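PDB 2BBE: antibiotic biosynthesis monooxygenase family protein from Shewanella oneidensis, which is of unknown physiological function but may act as a monooxygenase, built on the dimeric alpha/beta-barrel fold. Local coordinates for residues Glu44-Asn53 against Val62-Asp70; Asp6-Ile14 against Val100-Ala108. All blocks are in the same frame, centred on the assembly; numbering follows the deposited sequence. Where two conformers were deposited one is given.

Interaction 1 of 2, residues Glu44-Asn53 against Val62-Asp70; sequences EAGCIRYELN and VTFVEKFVD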
ATOM      1  N   GLU A  44       6.387 -14.082  -3.669  1.00 10.71           N
ATOM      2  CA  GLU A  44       5.810 -15.006  -2.674  1.00 11.91           C
ATOM      3  C   GLU A  44       4.292 -14.774  -2.567  1.00 10.89           C
ATOM      4  O   GLU A  44       3.848 -13.635  -2.452  1.00 10.97           O
ATOM      5  CB  GLU A  44       6.455 -14.779  -1.294  1.00 11.05           C
ATOM      6  CG  GLU A  44       7.882 -15.335  -1.115  1.00 13.06           C
ATOM      7  CD  GLU A  44       8.542 -14.846   0.184  1.00 15.37           C
ATOM      8  OE1 GLU A  44       7.812 -14.479   1.143  1.00 17.53           O
ATOM      9  OE2 GLU A  44       9.789 -14.778   0.252  1.00 16.94           O
ATOM     10  N   ALA A  45       3.511 -15.852  -2.589  1.00 10.90           N
ATOM     11  CA  ALA A  45       2.046 -15.767  -2.538  1.00 10.30           C
ATOM     12  C   ALA A  45       1.543 -14.984  -1.306  1.00 10.26           C
ATOM     13  O   ALA A  45       0.553 -14.251  -1.386  1.00  9.50           O
ATOM     14  CB  ALA A  45       1.437 -17.159  -2.563  1.00 10.70           C
ATOM     15  N   GLY A  46       2.232 -15.150  -0.178  1.00  9.94           N
ATOM     16  CA  GLY A  46       1.821 -14.522   1.078  1.00  9.44           C
ATOM     17  C   GLY A  46       2.539 -13.220   1.438  1.00  9.93           C
ATOM     18  O   GLY A  46       2.302 -12.671   2.512  1.00 10.46           O
ATOM     19  N   CYS A  47       3.375 -12.708   0.538  1.00  9.81           N
ATOM     20  CA  CYS A  47       3.994 -11.392   0.725  1.00 10.08           C
ATOM     21  C   CYS A  47       3.061 -10.262   0.285  1.00  9.87           C
ATOM     22  O   CYS A  47       2.585 -10.248  -0.867  1.00  9.27           O
ATOM     23  CB  CYS A  47       5.307 -11.279  -0.045  1.00 10.56           C
ATOM     24  SG  CYS A  47       6.064  -9.627   0.147  1.00 11.50           S
ATOM     25  N   ILE A  48       2.780  -9.336   1.198  1.00  8.82           N
ATOM     26  CA  ILE A  48       1.940  -8.151   0.886  1.00  9.90           C
ATOM     27  C   ILE A  48       2.810  -6.953   0.538  1.00 10.22           C
ATOM     28  O   ILE A  48       2.533  -6.224  -0.422  1.00 10.28           O
ATOM     29  CB  ILE A  48       0.992  -7.780   2.072  1.00  9.42           C
ATOM     30  CG1 ILE A  48      -0.003  -8.917   2.351  1.00 10.34           C
ATOM     31  CG2 ILE A  48       0.266  -6.418   1.849  1.00  9.58           C
ATOM     32  CD1 ILE A  48      -0.768  -8.752   3.718  1.00  9.42           C
ATOM     33  N   ARG A  49       3.892  -6.789   1.298  1.00  9.63           N
ATOM     34  CA  ARG A  49       4.759  -5.638   1.204  1.00 10.58           C
ATOM     35  C   ARG A  49       6.175  -6.051   1.545  1.00  9.51           C
ATOM     36  O   ARG A  49       6.424  -6.816   2.503  1.00  9.10           O
ATOM     37  CB  ARG A  49       4.289  -4.514   2.168  1.00 10.73           C
ATOM     38  CG  ARG A  49       5.195  -3.326   2.242  1.00 11.49           C
ATOM     39  CD  ARG A  49       4.719  -2.285   3.296  1.00 11.71           C
ATOM     40  NE  ARG A  49       3.340  -1.852   3.047  1.00 12.67           N
ATOM     41  CZ  ARG A  49       2.527  -1.353   3.978  1.00 12.95           C
ATOM     42  NH1 ARG A  49       2.947  -1.223   5.234  1.00 11.48           N
ATOM     43  NH2 ARG A  49       1.304  -0.965   3.652  1.00 13.09           N
ATOM     44  N   TYR A  50       7.115  -5.538   0.764  1.00  9.38           N
ATOM     45  CA  TYR A  50       8.538  -5.775   1.035  1.00  9.77           C
ATOM     46  C   TYR A  50       9.362  -4.621   0.485  1.00 10.63           C
ATOM     47  O   TYR A  50       9.866  -4.674  -0.656  1.00 11.66           O
ATOM     48  CB  TYR A  50       8.945  -7.100   0.403  1.00 10.02           C
ATOM     49  CG  TYR A  50      10.229  -7.697   0.914  1.00 10.19           C
ATOM     50  CD1 TYR A  50      10.354  -8.120   2.253  1.00 10.04           C
ATOM     51  CD2 TYR A  50      11.291  -7.897   0.046  1.00  9.07           C
ATOM     52  CE1 TYR A  50      11.537  -8.716   2.721  1.00 10.09           C
ATOM     53  CE2 TYR A  50      12.479  -8.507   0.490  1.00 10.43           C
ATOM     54  CZ  TYR A  50      12.585  -8.901   1.824  1.00 11.81           C
ATOM     55  OH  TYR A  50      13.748  -9.492   2.222  1.00 12.19           O
ATOM     56  N   GLU A  51       9.483  -3.575   1.298  1.00 10.00           N
ATOM     57  CA  GLU A  51      10.018  -2.302   0.841  1.00  9.80           C
ATOM     58  C   GLU A  51      11.343  -2.015   1.528  1.00 10.00           C
ATOM     59  O   GLU A  51      11.450  -2.122   2.754  1.00  9.86           O
ATOM     60  CB  GLU A  51       9.032  -1.175   1.147  1.00 10.57           C
ATOM     61  CG  GLU A  51       7.721  -1.319   0.377  1.00 10.60           C
ATOM     62  CD  GLU A  51       6.716  -0.252   0.764  1.00 14.79           C
ATOM     63  OE1 GLU A  51       7.037   0.623   1.607  1.00 16.74           O
ATOM     64  OE2 GLU A  51       5.598  -0.290   0.208  1.00 15.51           O
ATOM     65  N   LEU A  52      12.341  -1.660   0.723  1.00  9.62           N
ATOM     66  CA  LEU A  52      13.675  -1.314   1.217  1.00  9.37           C
ATOM     67  C   LEU A  52      13.845   0.213   1.311  1.00  9.25           C
ATOM     68  O   LEU A  52      13.305   0.960   0.489  1.00  9.77           O
ATOM     69  CB  LEU A  52      14.741  -1.920   0.283  1.00  8.74           C
ATOM     70  CG  LEU A  52      16.205  -1.892   0.754  1.00  9.79           C
ATOM     71  CD1 LEU A  52      16.388  -2.619   2.122  1.00 10.51           C
ATOM     72  CD2 LEU A  52      17.100  -2.510  -0.338  1.00  8.69           C
ATOM     73  N   ASN A  53      14.590   0.665   2.317  1.00  9.19           N
ATOM     74  CA  ASN A  53      14.667   2.084   2.664  1.00  9.80           C
ATOM     75  C   ASN A  53      16.079   2.415   3.163  1.00 10.23           C
ATOM     76  O   ASN A  53      16.687   1.621   3.912  1.00 10.30           O
ATOM     77  CB  ASN A  53      13.652   2.414   3.775  1.00  9.40           C
ATOM     78  CG  ASN A  53      12.228   1.931   3.449  1.00 11.86           C
ATOM     79  OD1 ASN A  53      11.849   0.777   3.730  1.00 15.43           O
ATOM     80  ND2 ASN A  53      11.458   2.796   2.840  1.00  7.70           N
ATOM     81  N   VAL A  62      20.126   0.711   6.629  1.00 10.55           N
ATOM     82  CA  VAL A  62      19.247   0.276   5.548  1.00 10.65           C
ATOM     83  C   VAL A  62      18.161  -0.603   6.201  1.00 11.00           C
ATOM     84  O   VAL A  62      18.498  -1.494   6.997  1.00 11.72           O
ATOM     85  CB  VAL A  62      20.041  -0.531   4.487  1.00 10.69           C
ATOM     86  CG1 VAL A  62      19.213  -0.717   3.230  1.00 10.24           C
ATOM     87  CG2 VAL A  62      21.369   0.198   4.113  1.00 10.83           C
ATOM     88  N   THR A  63      16.887  -0.361   5.886  1.00 10.00           N
ATOM     89  CA  THR A  63      15.779  -0.981   6.631  1.00  9.88           C
ATOM     90  C   THR A  63      14.687  -1.532   5.721  1.00  9.76           C
ATOM     91  O   THR A  63      14.228  -0.832   4.811  1.00  9.51           O
ATOM     92  CB  THR A  63      15.154   0.061   7.606  1.00  9.70           C
ATOM     93  OG1 THR A  63      16.156   0.475   8.536  1.00 11.89           O
ATOM     94  CG2 THR A  63      13.912  -0.489   8.365  1.00  8.48           C
ATOM     95  N   PHE A  64      14.270  -2.777   5.971  1.00  8.92           N
ATOM     96  CA  PHE A  64      13.106  -3.340   5.311  1.00  9.47           C
ATOM     97  C   PHE A  64      11.827  -3.078   6.111  1.00  9.65           C
ATOM     98  O   PHE A  64      11.788  -3.269   7.335  1.00  9.07           O
ATOM     99  CB  PHE A  64      13.253  -4.880   5.123  1.00  9.38           C
ATOM    100  CG  PHE A  64      13.775  -5.288   3.766  1.00 10.31           C
ATOM    101  CD1 PHE A  64      13.061  -4.970   2.599  1.00  9.86           C
ATOM    102  CD2 PHE A  64      14.962  -6.021   3.653  1.00 10.25           C
ATOM    103  CE1 PHE A  64      13.541  -5.360   1.339  1.00 10.61           C
ATOM    104  CE2 PHE A  64      15.434  -6.421   2.405  1.00  9.29           C
ATOM    105  CZ  PHE A  64      14.742  -6.072   1.255  1.00  9.46           C
ATOM    106  N   VAL A  65      10.779  -2.685   5.395  1.00  9.49           N
ATOM    107  CA  VAL A  65       9.437  -2.554   5.947  1.00 10.08           C
ATOM    108  C   VAL A  65       8.576  -3.578   5.218  1.00 10.55           C
ATOM    109  O   VAL A  65       8.436  -3.529   3.980  1.00  9.83           O
ATOM    110  CB  VAL A  65       8.903  -1.114   5.746  1.00 10.10           C
ATOM    111  CG1 VAL A  65       7.364  -1.041   6.035  1.00 11.20           C
ATOM    112  CG2 VAL A  65       9.722  -0.142   6.648  1.00 10.86           C
ATOM    113  N   GLU A  66       8.027  -4.524   5.980  1.00 10.38           N
ATOM    114  CA  GLU A  66       7.452  -5.731   5.395  1.00 10.69           C
ATOM    115  C   GLU A  66       6.055  -5.997   5.940  1.00 10.35           C
ATOM    116  O   GLU A  66       5.734  -5.570   7.063  1.00  9.98           O
ATOM    117  CB  GLU A  66       8.338  -6.958   5.732  1.00 11.00           C
ATOM    118  CG  GLU A  66       9.859  -6.739   5.600  1.00 11.80           C
ATOM    119  CD  GLU A  66      10.686  -7.945   6.082  1.00 13.45           C
ATOM    120  OE1 GLU A  66      10.107  -9.018   6.383  1.00 14.06           O
ATOM    121  OE2 GLU A  66      11.935  -7.821   6.147  1.00 18.06           O
ATOM    122  N   LYS A  67       5.264  -6.733   5.156  1.00  9.29           N
ATOM    123  CA  LYS A  67       3.950  -7.233   5.593  0.50  9.09           C
ATOM    124  C   LYS A  67       3.634  -8.545   4.881  1.00  8.85           C
ATOM    125  O   LYS A  67       3.861  -8.684   3.668  1.00  9.04           O
ATOM    126  CB  LYS A  67       2.837  -6.193   5.356  0.50  9.29           C
ATOM    127  CG  LYS A  67       1.568  -6.419   6.200  0.50  8.65           C
ATOM    128  CD  LYS A  67       0.406  -5.451   5.843  0.50  9.01           C
ATOM    129  CE  LYS A  67       0.641  -4.004   6.301  0.50  9.19           C
ATOM    130  NZ  LYS A  67      -0.555  -3.077   6.011  0.50  8.44           N
ATOM    131  N   PHE A  68       3.119  -9.507   5.645  1.00  8.53           N
ATOM    132  CA  PHE A  68       2.770 -10.848   5.162  1.00  9.06           C
ATOM    133  C   PHE A  68       1.364 -11.202   5.614  1.00  9.14           C
ATOM    134  O   PHE A  68       0.874 -10.681   6.626  1.00  8.06           O
ATOM    135  CB  PHE A  68       3.773 -11.904   5.679  1.00  9.42           C
ATOM    136  CG  PHE A  68       5.162 -11.685   5.172  1.00 10.45           C
ATOM    137  CD1 PHE A  68       6.036 -10.828   5.852  1.00 11.90           C
ATOM    138  CD2 PHE A  68       5.585 -12.294   3.979  1.00 11.66           C
ATOM    139  CE1 PHE A  68       7.332 -10.584   5.359  1.00 12.24           C
ATOM    140  CE2 PHE A  68       6.863 -12.058   3.472  1.00 10.91           C
ATOM    141  CZ  PHE A  68       7.735 -11.205   4.157  1.00 12.55           C
ATOM    142  N   VAL A  69       0.703 -12.072   4.851  1.00  9.70           N
ATOM    143  CA  VAL A  69      -0.705 -12.387   5.113  1.00  9.36           C
ATOM    144  C   VAL A  69      -0.917 -13.017   6.506  1.00  9.94           C
ATOM    145  O   VAL A  69      -1.991 -12.895   7.098  1.00  9.17           O
ATOM    146  CB  VAL A  69      -1.311 -13.281   3.993  1.00 10.26           C
ATOM    147  CG1 VAL A  69      -1.308 -12.533   2.648  1.00  8.80           C
ATOM    148  CG2 VAL A  69      -0.564 -14.585   3.880  1.00 11.01           C
ATOM    149  N   ASP A  70       0.114 -13.692   7.020  1.00 10.13           N
ATOM    150  CA  ASP A  70       0.028 -14.348   8.338  1.00 10.59           C
ATOM    151  C   ASP A  70       1.387 -14.853   8.766  1.00 10.57           C
ATOM    152  O   ASP A  70       2.347 -14.716   8.027  1.00  9.80           O
ATOM    153  CB  ASP A  70      -1.026 -15.475   8.379  1.00 11.34           C
ATOM    154  CG  ASP A  70      -0.799 -16.576   7.330  1.00 13.35           C
ATOM    155  OD1 ASP A  70       0.340 -16.870   6.927  1.00 13.29           O
ATOM    156  OD2 ASP A  70      -1.815 -17.173   6.916  1.00 18.42           O
TER
HETATM  157  O   HOH W   1       4.382  -2.813   6.962  1.00 12.57           O
HETATM  158  O   HOH W   2      13.651 -10.201   5.095  1.00 22.66           O

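Interaction 2 of 2, residues Asp6-Ile14 against Val100-Ala108; sequences DYKINQQQI and VETYHQVIA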
ATOM      1  N   ASP A   6     -12.699   2.022  19.418  1.00 26.91           N
ATOM      2  CA  ASP A   6     -11.878   3.041  18.698  1.00 26.70           C
ATOM      3  C   ASP A   6     -10.763   2.467  17.808  1.00 25.48           C
ATOM      4  O   ASP A   6     -10.393   3.102  16.803  1.00 26.38           O
ATOM      5  CB  ASP A   6     -11.298   4.094  19.660  1.00 27.98           C
ATOM      6  CG  ASP A   6     -10.494   3.488  20.833  1.00 31.44           C
ATOM      7  OD1 ASP A   6     -10.691   2.291  21.165  1.00 34.58           O
ATOM      8  OD2 ASP A   6      -9.678   4.240  21.444  1.00 34.31           O
ATOM      9  N   TYR A   7     -10.209   1.312  18.185  1.00 22.29           N
ATOM     10  CA  TYR A   7      -9.218   0.614  17.345  1.00 19.79           C
ATOM     11  C   TYR A   7      -9.340  -0.903  17.498  1.00 18.40           C
ATOM     12  O   TYR A   7      -9.863  -1.393  18.501  1.00 17.39           O
ATOM     13  CB  TYR A   7      -7.770   1.081  17.636  1.00 19.51           C
ATOM     14  CG  TYR A   7      -7.220   0.682  18.988  1.00 19.21           C
ATOM     15  CD1 TYR A   7      -6.752  -0.620  19.222  1.00 18.49           C
ATOM     16  CD2 TYR A   7      -7.164   1.601  20.038  1.00 19.07           C
ATOM     17  CE1 TYR A   7      -6.256  -0.995  20.464  1.00 17.70           C
ATOM     18  CE2 TYR A   7      -6.667   1.230  21.282  1.00 19.32           C
ATOM     19  CZ  TYR A   7      -6.214  -0.076  21.482  1.00 19.13           C
ATOM     20  OH  TYR A   7      -5.717  -0.456  22.711  1.00 20.28           O
ATOM     21  N   LYS A   8      -8.855  -1.639  16.506  1.00 16.76           N
ATOM     22  CA  LYS A   8      -8.810  -3.093  16.587  1.00 16.23           C
ATOM     23  C   LYS A   8      -7.468  -3.586  16.053  1.00 15.75           C
ATOM     24  O   LYS A   8      -7.063  -3.220  14.942  1.00 15.05           O
ATOM     25  CB  LYS A   8      -9.957  -3.728  15.792  1.00 15.91           C
ATOM     26  CG  LYS A   8      -9.908  -5.265  15.747  1.00 16.10           C
ATOM     27  CD  LYS A   8     -11.172  -5.855  15.144  1.00 17.44           C
ATOM     28  CE  LYS A   8     -11.148  -7.373  15.165  1.00 20.56           C
ATOM     29  NZ  LYS A   8     -12.442  -7.970  14.684  1.00 26.15           N
ATOM     30  N   ILE A   9      -6.803  -4.425  16.846  1.00 14.79           N
ATOM     31  CA  ILE A   9      -5.564  -5.073  16.418  1.00 14.89           C
ATOM     32  C   ILE A   9      -5.904  -6.197  15.416  1.00 14.57           C
ATOM     33  O   ILE A   9      -6.762  -7.038  15.679  1.00 13.98           O
ATOM     34  CB  ILE A   9      -4.765  -5.615  17.633  1.00 15.48           C
ATOM     35  CG1 ILE A   9      -4.426  -4.474  18.616  1.00 15.34           C
ATOM     36  CG2 ILE A   9      -3.457  -6.320  17.158  1.00 15.47           C
ATOM     37  CD1 ILE A   9      -3.824  -4.942  19.955  1.00 15.29           C
ATOM     38  N   ASN A  10      -5.258  -6.187  14.257  1.00 13.65           N
ATOM     39  CA  ASN A  10      -5.373  -7.293  13.310  1.00 13.85           C
ATOM     40  C   ASN A  10      -4.458  -8.413  13.806  1.00 13.94           C
ATOM     41  O   ASN A  10      -3.228  -8.270  13.810  1.00 14.12           O
ATOM     42  CB  ASN A  10      -4.988  -6.825  11.896  1.00 13.45           C
ATOM     43  CG  ASN A  10      -5.119  -7.915  10.841  1.00 14.15           C
ATOM     44  OD1 ASN A  10      -4.798  -9.075  11.065  1.00 12.86           O
ATOM     45  ND2 ASN A  10      -5.539  -7.518   9.654  1.00 12.76           N
ATOM     46  N   GLN A  11      -5.063  -9.514  14.251  1.00 14.11           N
ATOM     47  CA  GLN A  11      -4.293 -10.599  14.880  1.00 14.15           C
ATOM     48  C   GLN A  11      -3.727 -11.587  13.861  1.00 13.76           C
ATOM     49  O   GLN A  11      -3.011 -12.515  14.235  1.00 13.42           O
ATOM     50  CB  GLN A  11      -5.147 -11.334  15.923  1.00 15.06           C
ATOM     51  CG  GLN A  11      -5.553 -10.456  17.123  1.00 18.00           C
ATOM     52  CD  GLN A  11      -4.386 -10.153  18.065  1.00 23.73           C
ATOM     53  OE1 GLN A  11      -4.460  -9.236  18.896  1.00 27.06           O
ATOM     54  NE2 GLN A  11      -3.313 -10.926  17.951  1.00 23.04           N
ATOM     55  N   GLN A  12      -4.055 -11.400  12.582  1.00 12.65           N
ATOM     56  CA  GLN A  12      -3.616 -12.342  11.549  1.00 12.79           C
ATOM     57  C   GLN A  12      -2.379 -11.864  10.781  1.00 12.19           C
ATOM     58  O   GLN A  12      -1.372 -12.574  10.711  1.00 12.33           O
ATOM     59  CB  GLN A  12      -4.755 -12.676  10.557  1.00 12.32           C
ATOM     60  CG  GLN A  12      -4.300 -13.622   9.436  1.00 13.05           C
ATOM     61  CD  GLN A  12      -5.315 -13.792   8.313  1.00 14.83           C
ATOM     62  OE1 GLN A  12      -6.518 -13.895   8.572  1.00 16.32           O
ATOM     63  NE2 GLN A  12      -4.825 -13.836   7.045  1.00 11.92           N
ATOM     64  N   GLN A  13      -2.477 -10.688  10.165  1.00 11.15           N
ATOM     65  CA  GLN A  13      -1.396 -10.196   9.300  1.00 10.86           C
ATOM     66  C   GLN A  13      -0.161  -9.850  10.119  1.00 10.28           C
ATOM     67  O   GLN A  13      -0.266  -9.490  11.302  1.00 10.94           O
ATOM     68  CB  GLN A  13      -1.874  -9.012   8.454  1.00  9.43           C
ATOM     69  CG  GLN A  13      -2.971  -9.423   7.451  1.00 10.36           C
ATOM     70  CD  GLN A  13      -3.488  -8.249   6.662  1.00 12.65           C
ATOM     71  OE1 GLN A  13      -2.732  -7.328   6.354  1.00 13.45           O
ATOM     72  NE2 GLN A  13      -4.777  -8.265   6.328  1.00 10.83           N
ATOM     73  N   ILE A  14       1.006  -9.987   9.500  1.00  9.71           N
ATOM     74  CA  ILE A  14       2.261  -9.829  10.221  1.00  9.70           C
ATOM     75  C   ILE A  14       3.055  -8.718   9.570  1.00  9.96           C
ATOM     76  O   ILE A  14       3.296  -8.730   8.346  1.00  9.90           O
ATOM     77  CB  ILE A  14       3.106 -11.144  10.226  1.00  9.57           C
ATOM     78  CG1 ILE A  14       2.389 -12.246  11.045  1.00  9.42           C
ATOM     79  CG2 ILE A  14       4.530 -10.877  10.753  1.00  9.82           C
ATOM     80  CD1 ILE A  14       2.263 -11.940  12.550  1.00  8.87           C
ATOM     81  N   VAL A 100      15.543  -6.796  14.397  1.00 11.01           N
ATOM     82  CA  VAL A 100      14.367  -7.285  13.685  1.00 11.39           C
ATOM     83  C   VAL A 100      13.212  -7.248  14.682  1.00 11.68           C
ATOM     84  O   VAL A 100      13.366  -7.693  15.829  1.00 12.37           O
ATOM     85  CB  VAL A 100      14.556  -8.739  13.182  1.00 11.13           C
ATOM     86  CG1 VAL A 100      13.231  -9.277  12.566  1.00 13.66           C
ATOM     87  CG2 VAL A 100      15.724  -8.842  12.187  1.00 11.41           C
ATOM     88  N   GLU A 101      12.075  -6.689  14.276  1.00 10.97           N
ATOM     89  CA  GLU A 101      10.904  -6.661  15.148  1.00 11.01           C
ATOM     90  C   GLU A 101       9.665  -7.009  14.343  1.00 10.61           C
ATOM     91  O   GLU A 101       9.469  -6.467  13.263  1.00 10.03           O
ATOM     92  CB  GLU A 101      10.705  -5.264  15.764  1.00 11.10           C
ATOM     93  CG  GLU A 101       9.691  -5.270  16.943  1.00 13.72           C
ATOM     94  CD  GLU A 101      10.259  -4.620  18.212  1.00 18.52           C
ATOM     95  OE1 GLU A 101      11.365  -4.031  18.152  1.00 20.79           O
ATOM     96  OE2 GLU A 101       9.589  -4.681  19.267  1.00 18.65           O
ATOM     97  N   THR A 102       8.826  -7.903  14.872  1.00  9.91           N
ATOM     98  CA  THR A 102       7.538  -8.191  14.208  1.00  9.62           C
ATOM     99  C   THR A 102       6.399  -7.575  14.997  1.00  8.90           C
ATOM    100  O   THR A 102       6.528  -7.337  16.213  1.00  9.07           O
ATOM    101  CB  THR A 102       7.282  -9.716  14.018  1.00 10.07           C
ATOM    102  OG1 THR A 102       7.191 -10.333  15.307  1.00 10.12           O
ATOM    103  CG2 THR A 102       8.422 -10.356  13.195  1.00 11.71           C
ATOM    104  N   TYR A 103       5.296  -7.312  14.299  1.00  8.61           N
ATOM    105  CA  TYR A 103       4.187  -6.547  14.822  1.00  8.21           C
ATOM    106  C   TYR A 103       2.854  -7.083  14.284  1.00  9.30           C
ATOM    107  O   TYR A 103       2.831  -7.768  13.249  1.00  9.55           O
ATOM    108  CB  TYR A 103       4.292  -5.120  14.293  1.00  8.94           C
ATOM    109  CG  TYR A 103       5.460  -4.292  14.771  1.00  8.09           C
ATOM    110  CD1 TYR A 103       6.691  -4.297  14.082  1.00  9.57           C
ATOM    111  CD2 TYR A 103       5.313  -3.435  15.867  1.00  9.37           C
ATOM    112  CE1 TYR A 103       7.760  -3.470  14.504  1.00  9.74           C
ATOM    113  CE2 TYR A 103       6.376  -2.624  16.307  1.00  8.83           C
ATOM    114  CZ  TYR A 103       7.586  -2.645  15.618  1.00  9.41           C
ATOM    115  OH  TYR A 103       8.617  -1.829  16.040  1.00  9.80           O
ATOM    116  N   HIS A 104       1.764  -6.734  14.976  1.00  9.36           N
ATOM    117  CA  HIS A 104       0.405  -6.738  14.424  1.00 10.44           C
ATOM    118  C   HIS A 104      -0.027  -5.293  14.200  1.00 10.97           C
ATOM    119  O   HIS A 104       0.286  -4.394  15.011  1.00 10.75           O
ATOM    120  CB  HIS A 104      -0.589  -7.384  15.393  1.00 10.58           C
ATOM    121  CG  HIS A 104      -0.425  -8.865  15.512  1.00 11.46           C
ATOM    122  ND1 HIS A 104      -0.238  -9.491  16.719  1.00 11.77           N
ATOM    123  CD2 HIS A 104      -0.425  -9.841  14.573  1.00 11.05           C
ATOM    124  CE1 HIS A 104      -0.136 -10.795  16.527  1.00 13.88           C
ATOM    125  NE2 HIS A 104      -0.234 -11.030  15.232  1.00 11.27           N
ATOM    126  N   GLN A 105      -0.781  -5.079  13.129  1.00 11.25           N
ATOM    127  CA  GLN A 105      -1.241  -3.751  12.786  1.00 11.89           C
ATOM    128  C   GLN A 105      -2.444  -3.385  13.630  1.00 12.36           C
ATOM    129  O   GLN A 105      -3.286  -4.238  13.918  1.00 12.24           O
ATOM    130  CB  GLN A 105      -1.561  -3.641  11.291  1.00 11.28           C
ATOM    131  CG  GLN A 105      -1.786  -2.182  10.824  1.00 13.01           C
ATOM    132  CD  GLN A 105      -2.148  -2.066   9.336  1.00 13.46           C
ATOM    133  OE1 GLN A 105      -2.226  -3.064   8.616  1.00 18.12           O
ATOM    134  NE2 GLN A 105      -2.388  -0.853   8.889  1.00 11.42           N
ATOM    135  N   VAL A 106      -2.481  -2.120  14.052  1.00 12.28           N
ATOM    136  CA  VAL A 106      -3.621  -1.520  14.760  1.00 12.78           C
ATOM    137  C   VAL A 106      -4.441  -0.674  13.770  1.00 12.88           C
ATOM    138  O   VAL A 106      -3.938   0.317  13.216  1.00 13.43           O
ATOM    139  CB  VAL A 106      -3.155  -0.593  15.926  1.00 12.85           C
ATOM    140  CG1 VAL A 106      -4.381   0.029  16.684  1.00 13.49           C
ATOM    141  CG2 VAL A 106      -2.238  -1.338  16.867  1.00 13.00           C
ATOM    142  N   ILE A 107      -5.697  -1.063  13.575  1.00 12.24           N
ATOM    143  CA  ILE A 107      -6.613  -0.368  12.678  1.00 12.27           C
ATOM    144  C   ILE A 107      -7.481   0.607  13.466  1.00 13.17           C
ATOM    145  O   ILE A 107      -8.205   0.201  14.379  1.00 12.75           O
ATOM    146  CB  ILE A 107      -7.510  -1.390  11.898  1.00 12.31           C
ATOM    147  CG1 ILE A 107      -6.629  -2.441  11.168  1.00 14.38           C
ATOM    148  CG2 ILE A 107      -8.429  -0.666  10.898  1.00 12.78           C
ATOM    149  CD1 ILE A 107      -5.802  -1.849   9.970  1.00 15.53           C
ATOM    150  N   ALA A 108      -7.382   1.889  13.124  1.00 13.69           N
ATOM    151  CA  ALA A 108      -8.245   2.929  13.668  1.00 15.31           C
ATOM    152  C   ALA A 108      -8.893   3.715  12.516  1.00 16.39           C
ATOM    153  O   ALA A 108      -8.314   3.814  11.411  1.00 16.80           O
ATOM    154  CB  ALA A 108      -7.429   3.878  14.542  1.00 15.12           C
ATOM    155  OXT ALA A 108      -9.989   4.299  12.649  1.00 16.82           O
TER
HETATM  156  O   HOH W   3      -1.640  -7.214  11.545  1.00 12.09           O
HETATM  157  O   HOH W   4      -4.624  -4.841   8.733  1.00 37.52           O
HETATM  158  O   HOH W   5      -0.019 -13.759  14.628  1.00 19.06           O

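Interaction 1 of 2, residues Glu44-Asn53 against Val62-Asp70
Tyr50 and Phe64 stack across an antiparallel beta hairpin, strands 47-55 and 61-68, at one side of the four-stranded sheet of a ferredoxin-like (dimeric alpha/beta-barrel) fold. The stack is offset: ring centroids lie 4.0 Å apart and the planes differ by 20°, with CE2 of Tyr50 3.4 Å from CZ of Phe64. The opposite face of Phe64 receives Leu52 CD1, a CH-pi contact 3.8 Å from the ring centroid and almost on the ring normal. A chi1 of -96°, off the staggered values, places the Phe64 ring between Tyr50 and Leu52. Helices 27-35 and 38-42 pack on this face, which makes it the tight, buried half of the contact. A water joins Tyr50 OH to Glu66 OE2, and the Glu66 carboxylate lies at the edge of the tyrosine ring.

The other face, with Arg49, Glu51, Val65 and Lys67, is more polar and meets the second subunit. Here Arg49 and Glu51 remain partly exposed, and a water donates to Glu66 O while accepting weakly from Arg49 NH1. Arg49 CD lies alongside Val65 CG1 at 4.0 Å, and the bend at chi3 (-56°) turns one face of the guanidinium to Lys67 CE in the lysine conformer given. Glu51 of the second subunit probably offsets the two nearby positive charges, through a salt bridge with Arg49 and a long, weak ion pair with Lys67; Lys67 NZ also hydrogen-bonds to Gln105.

Between the faces, backbone bonds fix the register, which a classic beta bulge shifts by one residue, Ile48 and Arg49 both facing Lys67. The evidence is one bifurcated acceptor: Lys67 O takes Ile48 N at 2.8 Å and Arg49 N at 3.0 Å, both donors approaching from the same face of its carbonyl plane.

Interaction 2 of 2, residues Asp6-Ile14 against Val100-Ala108
His104 and the loop of residues 10-13 meet around the imidazole ring. Gln11 CA sits over one face, 4.1 Å from the ring centroid, a CH-pi contact, while Gln13 O lies in the ring plane at the edge, 3.3 Å from CD2. The bend at chi2 (-72°) of Gln11 folds its amide back, so that NE2 comes 3.5 Å from His104 CE1. The Ile9 and His104 side chains cross at about a right angle, CG2 of Ile9 meeting CB of His104.

Asn10 shapes this loop. With CG anti to the backbone N (chi1 -178°), OD1 is gripped by two amides: Gln12 N at 2.9 Å, in the carbonyl plane, makes an Asx turn, and Gln13 N at 3.0 Å, above that plane, an Asx motif. Before the loop, Lys8 and Ile107 form an antiparallel hydrogen-bonded pair, and Asn10 N donates to Gln105 O at 2.8 Å. A chi1 of 69° sets Tyr7 CG between the backbone N and the carbonyl carbon, with CD1 meeting Val106 CG1 at 3.5 Å.

Strand 95-107 thus pairs with strand 8-22 on one side, while residues 103-106 continue the sheet into the second subunit; Ile14 and Thr102 pack against helix 71-78.

From the N terminus, residues 6-14 come first and are paired by the last strand: interaction 2 closes a loop of 85 intervening residues, bringing the two chain ends together. Interaction 1, a local hairpin with eight residues between its segments, is nested wholly inside that loop; nothing crosses. Both lie in one antiparallel sheet, ordered 47-55, 61-68, 8-22, 95-107, so strand 8-22 links them. Their centres are 14 Å apart, yet they touch directly: Phe68 N lies 2.8 Å from Ile14 O, a probable hydrogen bond, and Gln12 NE2 bonds to Val69 O. Both also face the third subunit, where Gln13 of one chain reaches Ala45 and Cys47 of the other.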